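Local coordinates for putative methyl-accepting chemotaxis protein (Salmonella enterica subsp. enterica serovar Typhimurium str. LT2, PDB 6DB1), which probably senses small-molecule signals outside the cell, through a helical ligand-binding domain that would control the signalling output of a chemotaxis receptor, at residues Val18-Val23 against Lys71-Gly76; Thr36-Ala41 against Ala54-Ser59; Val99-Leu104 against Glu115-Val120. All coordinates share one frame; numbering follows the deposited sequence.

Contact 1 of 3, residues Val18-Val23 against Lys71-Gly76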
loop_
_atom_site.group_PDB
_atom_site.type_symbol
_atom_site.label_atom_id
_atom_site.label_comp_id
_atom_site.label_asym_id
_atom_site.label_seq_id
_atom_site.Cartn_x
_atom_site.Cartn_y
_atom_site.Cartn_z
ATOM N N VAL A 18 -0.001 8.531 -12.468
ATOM C CA VAL A 18 -1.048 7.956 -11.608
ATOM C C VAL A 18 -1.165 6.430 -11.846
ATOM O O VAL A 18 -1.327 5.683 -10.870
ATOM C CB VAL A 18 -2.377 8.703 -11.809
ATOM C CG1 VAL A 18 -3.537 8.051 -11.073
ATOM C CG2 VAL A 18 -2.241 10.154 -11.395
ATOM N N ARG A 19 -1.081 5.955 -13.093
ATOM C CA ARG A 19 -1.133 4.503 -13.325
ATOM C C ARG A 19 0.056 3.847 -12.604
ATOM O O ARG A 19 -0.094 2.829 -11.976
ATOM C CB ARG A 19 -1.127 4.150 -14.821
ATOM C CG ARG A 19 -2.444 4.394 -15.552
ATOM C CD ARG A 19 -2.450 3.923 -17.005
ATOM N NE ARG A 19 -1.747 4.811 -17.937
ATOM C CZ ARG A 19 -2.337 5.624 -18.808
ATOM N NH1 ARG A 19 -1.604 6.449 -19.534
ATOM N NH2 ARG A 19 -3.651 5.604 -18.960
ATOM N N GLN A 20 1.238 4.450 -12.686
ATOM C CA GLN A 20 2.425 3.899 -12.008
ATOM C C GLN A 20 2.246 3.895 -10.483
ATOM O O GLN A 20 2.622 2.923 -9.824
ATOM C CB GLN A 20 3.684 4.707 -12.336
ATOM C CG GLN A 20 4.245 4.506 -13.734
ATOM C CD GLN A 20 5.381 5.477 -13.983
ATOM O OE1 GLN A 20 5.171 6.671 -14.174
ATOM N NE2 GLN A 20 6.597 4.980 -14.005
HETATM N N MSE A 21 1.711 4.990 -9.933
HETATM C CA MSE A 21 1.494 5.112 -8.480
HETATM C C MSE A 21 0.476 4.083 -8.016
HETATM O O MSE A 21 0.607 3.519 -6.949
HETATM C CB MSE A 21 1.089 6.558 -8.118
HETATM C CG MSE A 21 0.744 6.734 -6.630
HETATM SE SE MSE A 21 0.191 8.597 -6.249
HETATM C CE MSE A 21 1.104 9.393 -7.806
ATOM N N THR A 22 -0.529 3.818 -8.850
ATOM C CA THR A 22 -1.574 2.846 -8.538
ATOM C C THR A 22 -1.018 1.419 -8.589
ATOM O O THR A 22 -1.317 0.629 -7.717
ATOM C CB THR A 22 -2.769 2.999 -9.488
ATOM O OG1 THR A 22 -3.387 4.253 -9.190
ATOM C CG2 THR A 22 -3.778 1.878 -9.350
ATOM N N VAL A 23 -0.214 1.100 -9.608
ATOM C CA VAL A 23 0.375 -0.238 -9.718
ATOM C C VAL A 23 1.332 -0.486 -8.540
ATOM O O VAL A 23 1.382 -1.600 -7.998
ATOM C CB VAL A 23 1.062 -0.431 -11.081
ATOM C CG1 VAL A 23 1.934 -1.678 -11.126
ATOM C CG2 VAL A 23 0.032 -0.458 -12.193
ATOM N N LYS A 71 7.020 -2.725 -14.645
ATOM C CA LYS A 71 8.141 -2.718 -15.612
ATOM C C LYS A 71 7.694 -2.209 -16.989
ATOM O O LYS A 71 8.434 -1.459 -17.654
ATOM C CB LYS A 71 8.704 -4.131 -15.799
ATOM C CG LYS A 71 9.573 -4.643 -14.660
ATOM C CD LYS A 71 9.988 -6.072 -14.851
ATOM C CE LYS A 71 11.071 -6.480 -13.884
ATOM N NZ LYS A 71 11.235 -7.948 -13.871
ATOM N N ALA A 72 6.520 -2.670 -17.431
ATOM C CA ALA A 72 5.960 -2.298 -18.738
ATOM C C ALA A 72 5.681 -0.789 -18.821
ATOM O O ALA A 72 5.738 -0.232 -19.912
ATOM C CB ALA A 72 4.710 -3.112 -19.021
ATOM N N LEU A 73 5.410 -0.142 -17.676
ATOM C CA LEU A 73 5.094 1.310 -17.580
ATOM C C LEU A 73 6.333 2.181 -17.339
ATOM O O LEU A 73 6.232 3.402 -17.446
ATOM C CB LEU A 73 4.171 1.538 -16.370
ATOM C CG LEU A 73 2.749 0.983 -16.440
ATOM C CD1 LEU A 73 2.017 1.256 -15.135
ATOM C CD2 LEU A 73 1.968 1.574 -17.604
ATOM N N SER A 74 7.485 1.572 -17.045
ATOM C CA SER A 74 8.669 2.300 -16.606
ATOM C C SER A 74 9.783 2.388 -17.668
ATOM O O SER A 74 9.954 1.494 -18.526
ATOM C CB SER A 74 9.158 1.648 -15.346
ATOM O OG SER A 74 8.072 1.505 -14.426
ATOM N N PRO A 75 10.582 3.458 -17.595
ATOM C CA PRO A 75 10.436 4.524 -16.570
ATOM C C PRO A 75 9.339 5.548 -16.875
ATOM O O PRO A 75 8.881 6.228 -15.964
ATOM C CB PRO A 75 11.751 5.296 -16.617
ATOM C CG PRO A 75 12.154 5.157 -18.060
ATOM C CD PRO A 75 11.826 3.707 -18.348
ATOM N N GLY A 76 8.909 5.636 -18.130
ATOM C CA GLY A 76 7.926 6.650 -18.460
ATOM C C GLY A 76 8.458 8.053 -18.146
ATOM O O GLY A 76 9.629 8.346 -18.375
#
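Gln-20 and Leu-73 bring the two backbones together, their CA atoms 6.7 Å apart, where helix 13-46 runs past the C-terminal end of helix 54-73 in an all-helical four-helix bundle, the architecture familiar from the periplasmic sensor domains of chemoreceptors. Residues 18-23 are helical throughout, whereas 71-76 passes from helix into a loop that holds a cis peptide bond before Pro-75. The contact therefore illustrates how one helix can pack against another and also bond to the chain that leaves it. Leu-73 supplies the apolar half. Its CD1 methyl reaches CG2 of Val-23 at 3.9 Å, the two side chains meeting at a slant, and also lies over the backbone of Arg-19 and Gln-20. Farther back along the leucine, CB rests 4.0 Å from CG of Gln-20, and these two side chains run past each other in opposite directions. For Gln-20, CG lies beside the backbone N (chi1 -74°) and the chain then extends, which carries the buried amide beyond Leu-73 to the loop. Phe-135 of helix 110-144 and Met-70 also pack on this glutamine, while the carbonyl O of Leu-73 is taken by His-16. Ser-74 turns its hydroxyl back to the carbonyl of Met-70. The polar link across the contact is a single bent bond: NE2 of Gln-20 donates to O of Pro-75 at 3.3 Å, with an N-H...O angle of 141°, approaching from above the carbonyl plane.

Contact 2 of 3, residues Thr36-Ala41 against Ala54-Ser59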
loop_
_atom_site.group_PDB
_atom_site.type_symbol
_atom_site.label_atom_id
_atom_site.label_comp_id
_atom_site.label_asym_id
_atom_site.label_seq_id
_atom_site.Cartn_x
_atom_site.Cartn_y
_atom_site.Cartn_z
ATOM N N THR A 36 0.233 -11.730 5.591
ATOM C CA THR A 36 -0.839 -12.097 6.504
ATOM C C THR A 36 -1.476 -13.423 6.076
ATOM O O THR A 36 -1.706 -14.309 6.909
ATOM C CB THR A 36 -1.907 -11.003 6.597
ATOM O OG1 THR A 36 -2.580 -10.915 5.342
ATOM C CG2 THR A 36 -1.341 -9.652 6.971
ATOM N N ARG A 37 -1.738 -13.537 4.776
ATOM C CA ARG A 37 -2.338 -14.727 4.180
ATOM C C ARG A 37 -1.559 -15.969 4.640
ATOM O O ARG A 37 -2.118 -16.905 5.240
ATOM C CB ARG A 37 -2.275 -14.621 2.651
ATOM C CG ARG A 37 -2.694 -13.269 2.085
ATOM C CD ARG A 37 -4.136 -13.089 1.645
ATOM N NE ARG A 37 -4.390 -13.687 0.337
ATOM C CZ ARG A 37 -5.466 -13.447 -0.409
ATOM N NH1 ARG A 37 -5.622 -14.065 -1.569
ATOM N NH2 ARG A 37 -6.379 -12.586 0.004
ATOM N N LEU A 38 -0.251 -15.923 4.391
ATOM C CA LEU A 38 0.683 -17.042 4.667
ATOM C C LEU A 38 0.748 -17.362 6.167
ATOM O O LEU A 38 0.875 -18.540 6.553
ATOM C CB LEU A 38 2.078 -16.683 4.147
ATOM C CG LEU A 38 3.133 -17.780 4.310
ATOM C CD1 LEU A 38 2.627 -19.094 3.734
ATOM C CD2 LEU A 38 4.456 -17.382 3.664
ATOM N N SER A 39 0.710 -16.325 6.993
ATOM C CA SER A 39 0.776 -16.502 8.437
ATOM C C SER A 39 -0.448 -17.292 8.938
ATOM O O SER A 39 -0.301 -18.228 9.736
ATOM C CB SER A 39 0.913 -15.168 9.123
ATOM O OG SER A 39 0.893 -15.315 10.531
ATOM N N ARG A 40 -1.648 -16.948 8.459
ATOM C CA ARG A 40 -2.858 -17.657 8.898
ATOM C C ARG A 40 -2.801 -19.124 8.450
ATOM O O ARG A 40 -3.212 -20.030 9.203
ATOM C CB ARG A 40 -4.126 -16.979 8.375
ATOM C CG ARG A 40 -4.303 -15.540 8.841
ATOM C CD ARG A 40 -5.708 -15.034 8.579
ATOM N NE ARG A 40 -6.154 -15.334 7.224
ATOM C CZ ARG A 40 -5.891 -14.592 6.152
ATOM N NH1 ARG A 40 -5.162 -13.495 6.266
ATOM N NH2 ARG A 40 -6.360 -14.951 4.970
ATOM N N ALA A 41 -2.291 -19.368 7.241
ATOM C CA ALA A 41 -2.174 -20.750 6.747
ATOM C C ALA A 41 -1.209 -21.548 7.646
ATOM O O ALA A 41 -1.435 -22.737 7.906
ATOM C CB ALA A 41 -1.733 -20.757 5.303
ATOM N N ALA A 54 -3.696 -21.839 -1.266
ATOM C CA ALA A 54 -4.272 -21.219 -2.483
ATOM C C ALA A 54 -4.255 -19.679 -2.418
ATOM O O ALA A 54 -3.858 -19.036 -3.412
ATOM C CB ALA A 54 -5.668 -21.746 -2.720
ATOM N N PRO A 55 -4.694 -19.079 -1.276
ATOM C CA PRO A 55 -4.757 -17.607 -1.113
ATOM C C PRO A 55 -3.388 -16.907 -1.069
ATOM O O PRO A 55 -3.227 -15.812 -1.635
ATOM C CB PRO A 55 -5.487 -17.340 0.211
ATOM C CG PRO A 55 -5.512 -18.671 0.925
ATOM C CD PRO A 55 -5.380 -19.728 -0.151
ATOM N N ALA A 56 -2.425 -17.498 -0.373
ATOM C CA ALA A 56 -1.098 -16.887 -0.324
ATOM C C ALA A 56 -0.504 -16.905 -1.736
ATOM O O ALA A 56 0.025 -15.896 -2.207
ATOM C CB ALA A 56 -0.219 -17.603 0.667
ATOM N N ARG A 57 -0.623 -18.053 -2.404
ATOM C CA ARG A 57 -0.140 -18.210 -3.778
ATOM C C ARG A 57 -0.780 -17.133 -4.664
ATOM O O ARG A 57 -0.140 -16.638 -5.591
ATOM C CB ARG A 57 -0.485 -19.592 -4.352
ATOM C CG ARG A 57 0.316 -20.758 -3.787
ATOM C CD ARG A 57 -0.274 -22.104 -4.199
ATOM N NE ARG A 57 0.479 -23.237 -3.670
ATOM C CZ ARG A 57 0.093 -24.513 -3.720
ATOM N NH1 ARG A 57 0.852 -25.457 -3.185
ATOM N NH2 ARG A 57 -1.058 -24.840 -4.277
ATOM N N GLN A 58 -2.049 -16.810 -4.395
ATOM C CA GLN A 58 -2.765 -15.808 -5.177
ATOM C C GLN A 58 -2.091 -14.443 -5.010
ATOM O O GLN A 58 -1.937 -13.706 -5.970
ATOM C CB GLN A 58 -4.234 -15.731 -4.753
ATOM C CG GLN A 58 -4.977 -14.533 -5.327
ATOM C CD GLN A 58 -6.448 -14.551 -4.991
ATOM O OE1 GLN A 58 -6.991 -13.587 -4.453
ATOM N NE2 GLN A 58 -7.103 -15.662 -5.283
ATOM N N SER A 59 -1.727 -14.118 -3.777
ATOM C CA SER A 59 -1.101 -12.847 -3.480
ATOM C C SER A 59 0.293 -12.784 -4.124
ATOM O O SER A 59 0.624 -11.794 -4.765
ATOM C CB SER A 59 -1.076 -12.607 -1.988
ATOM O OG SER A 59 -2.405 -12.510 -1.475
#
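Arg-37 reaches across to the first turn of helix 54-73 and fits, as a knob into a hole, among Pro-55, Ala-56, Gln-58 and Ser-59. The two helical segments run antiparallel, their axes 8.4 Å apart at closest approach. Ala-56 lies where they come close: CB of Arg-37 sits 3.9 Å from CA of Ala-56. Here the packing is tight. CB of Leu-38 meets CB of Ala-56 at 4.3 Å, and helix 80-105 lies on the inner side. The other side is polar and more open to solvent. In one of its two modelled positions, Arg-37 bends at both chi2 (-94°) and chi3, which brings the guanidinium to the carbonyl of Pro-55. NE and NH1 then grip one atom, O of Pro-55, side-on at 3.1 and 3.0 Å; the oxygen lies in the guanidinium plane, although NE itself stands well above the plane of the carbonyl. Ser-59 OG lies over one face of the guanidinium, too poorly angled toward NE to count as bonded, and makes a weak bond to O of Pro-55. Looseness is confined to the solvent edge, where the exposed Gln-58 extends its chain to offer OE1 to NH1 in a weak bond of 3.2 Å, the amide turned 54° from the guanidinium. Pro-55 O also accepts the helical N-H of Ser-59, so in this conformer three donors meet at the carbonyl. Such a cluster might polarise it, and suggests how a cationic side chain can be tied to a neighbouring helix through a main-chain oxygen, with no carboxylate in the segment opposite.

Contact 3 of 3, residues Val99-Leu104 against Glu115-Val120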
loop_
_atom_site.group_PDB
_atom_site.type_symbol
_atom_site.label_atom_id
_atom_site.label_comp_id
_atom_site.label_asym_id
_atom_site.label_seq_id
_atom_site.Cartn_x
_atom_site.Cartn_y
_atom_site.Cartn_z
ATOM N N VAL A 99 9.203 -15.533 -2.462
ATOM C CA VAL A 99 9.193 -16.847 -3.069
ATOM C C VAL A 99 9.820 -17.878 -2.120
ATOM O O VAL A 99 9.226 -18.925 -1.885
ATOM C CB VAL A 99 9.863 -16.835 -4.456
ATOM C CG1 VAL A 99 10.232 -18.235 -4.916
ATOM C CG2 VAL A 99 8.984 -16.141 -5.483
ATOM N N PRO A 100 11.004 -17.603 -1.579
ATOM C CA PRO A 100 11.510 -18.628 -0.693
ATOM C C PRO A 100 10.515 -18.963 0.426
ATOM O O PRO A 100 10.210 -20.146 0.630
ATOM C CB PRO A 100 12.815 -18.043 -0.142
ATOM C CG PRO A 100 13.315 -17.223 -1.298
ATOM C CD PRO A 100 12.053 -16.610 -1.871
ATOM N N GLN A 101 9.993 -17.952 1.110
ATOM C CA GLN A 101 9.046 -18.200 2.199
ATOM C C GLN A 101 7.972 -19.199 1.759
ATOM O O GLN A 101 7.670 -20.136 2.483
ATOM C CB GLN A 101 8.352 -16.922 2.665
ATOM C CG GLN A 101 9.258 -15.970 3.429
ATOM C CD GLN A 101 8.441 -14.916 4.134
ATOM O OE1 GLN A 101 7.225 -15.044 4.252
ATOM N NE2 GLN A 101 9.103 -13.882 4.631
HETATM N N MSE A 102 7.403 -18.986 0.582
HETATM C CA MSE A 102 6.359 -19.879 0.089
HETATM C C MSE A 102 6.830 -21.286 -0.143
HETATM O O MSE A 102 6.129 -22.238 0.190
HETATM C CB MSE A 102 5.828 -19.362 -1.230
HETATM C CG MSE A 102 4.547 -18.601 -0.978
HETATM SE SE MSE A 102 3.027 -19.814 -1.202
HETATM C CE MSE A 102 2.498 -19.634 0.668
ATOM N N GLN A 103 8.011 -21.440 -0.729
ATOM C CA GLN A 103 8.537 -22.769 -1.006
ATOM C C GLN A 103 8.934 -23.440 0.319
ATOM O O GLN A 103 8.736 -24.651 0.511
ATOM C CB GLN A 103 9.676 -22.662 -2.022
ATOM C CG GLN A 103 9.186 -22.243 -3.408
ATOM C CD GLN A 103 10.279 -22.067 -4.440
ATOM O OE1 GLN A 103 11.411 -21.692 -4.128
ATOM N NE2 GLN A 103 9.927 -22.287 -5.700
ATOM N N LEU A 104 9.404 -22.628 1.251
ATOM C CA LEU A 104 9.858 -23.097 2.544
ATOM C C LEU A 104 8.644 -23.415 3.430
ATOM O O LEU A 104 8.688 -24.330 4.250
ATOM C CB LEU A 104 10.734 -21.984 3.133
ATOM C CG LEU A 104 11.926 -22.404 3.992
ATOM C CD1 LEU A 104 12.812 -23.402 3.258
ATOM C CD2 LEU A 104 12.741 -21.178 4.378
ATOM N N GLU A 115 12.245 -18.517 10.552
ATOM C CA GLU A 115 13.511 -17.806 10.763
ATOM C C GLU A 115 13.876 -16.964 9.528
ATOM O O GLU A 115 14.349 -15.836 9.676
ATOM C CB GLU A 115 14.624 -18.796 11.114
ATOM C CG GLU A 115 15.789 -18.151 11.846
ATOM C CD GLU A 115 17.142 -18.377 11.198
ATOM O OE1 GLU A 115 17.881 -19.263 11.674
ATOM O OE2 GLU A 115 17.453 -17.669 10.220
ATOM N N HIS A 116 13.696 -17.513 8.328
ATOM C CA HIS A 116 13.993 -16.785 7.077
ATOM C C HIS A 116 13.159 -15.502 7.009
ATOM O O HIS A 116 13.672 -14.415 6.723
ATOM C CB HIS A 116 13.696 -17.669 5.855
ATOM C CG HIS A 116 13.679 -16.946 4.546
ATOM N ND1 HIS A 116 14.730 -16.999 3.652
ATOM C CD2 HIS A 116 12.733 -16.175 3.967
ATOM C CE1 HIS A 116 14.434 -16.288 2.580
ATOM N NE2 HIS A 116 13.216 -15.770 2.750
ATOM N N ALA A 117 11.868 -15.675 7.284
ATOM C CA ALA A 117 10.862 -14.614 7.242
ATOM C C ALA A 117 11.153 -13.493 8.253
ATOM O O ALA A 117 10.757 -12.347 8.025
ATOM C CB ALA A 117 9.498 -15.215 7.494
ATOM N N SER A 118 11.809 -13.814 9.369
ATOM C CA SER A 118 12.090 -12.807 10.407
ATOM C C SER A 118 13.454 -12.134 10.204
ATOM O O SER A 118 13.676 -11.038 10.729
ATOM C CB SER A 118 12.022 -13.412 11.784
ATOM O OG SER A 118 10.707 -13.849 12.086
ATOM N N THR A 119 14.375 -12.795 9.500
ATOM C CA THR A 119 15.711 -12.226 9.326
ATOM C C THR A 119 15.918 -11.692 7.902
ATOM O O THR A 119 16.177 -10.498 7.715
ATOM C CB THR A 119 16.800 -13.256 9.658
ATOM O OG1 THR A 119 16.518 -14.443 8.918
ATOM C CG2 THR A 119 16.883 -13.593 11.132
ATOM N N VAL A 120 15.777 -12.557 6.904
ATOM C CA VAL A 120 16.083 -12.179 5.514
ATOM C C VAL A 120 15.035 -11.230 4.916
ATOM O O VAL A 120 15.410 -10.195 4.354
ATOM C CB VAL A 120 16.247 -13.425 4.624
ATOM C CG1 VAL A 120 16.490 -13.049 3.168
ATOM C CG2 VAL A 120 17.355 -14.333 5.134
#
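The imidazole of His-116 points from helix 110-144 at helix 80-105 and is met there by three side chains, each lying at a slant to it. CG is anti to the backbone N (chi1 167°), which throws the ring across between antiparallel segments whose axes are 9.9 Å apart at closest approach. Pro-100, at a kink where its N has no bond to the turn before, brings CB to 3.6 Å from CE1, at the CE1-NE2 side of the ring. At CD2 the ring is approached by CG of Gln-101, 3.5 Å away, and the amide beyond is turned almost perpendicular to the imidazole, the planes 89° apart. One turn on, CD2 of Leu-104 rests against CB of His-116 at 3.9 Å. From its own helix, Val-120 places CB above one ring face, offset toward the rim. The Gln-101 amide passes closely by the Ala-117 methyl, NE2 to CB 3.2 Å, on its way to a hydrogen bond with Thr-121; NE2 of His-116 makes a weak bond to the carbonyl of Gly-97. Pro-100, Gln-101 and Leu-104 thus pack round the histidine by van der Waals contact, an example of the side-by-side antiparallel helix packing that builds an up-down-up-down four-helix bundle.

In the fold
From the N terminus, helix 13-46 enters contact 1 with residues 18-23 and contact 2 with residues 36-41. The chain then turns back, and 54-59 closes the short loop of contact 2 before 71-76 closes the longer loop of contact 1, so contact 2 is nested within contact 1. The pair ties helices 13-46 and 54-73 together at two places whose centres are 26 Å apart, on opposite sides of the chain's centre. Contact 3 follows in series: 115-120 closes a short loop begun at 99-104, joining helix 80-105 to helix 110-144. It touches contact 2: CE of the selenomethionine Met-102 packs on Leu-38 and Ala-56, knitting one helical hairpin to the other.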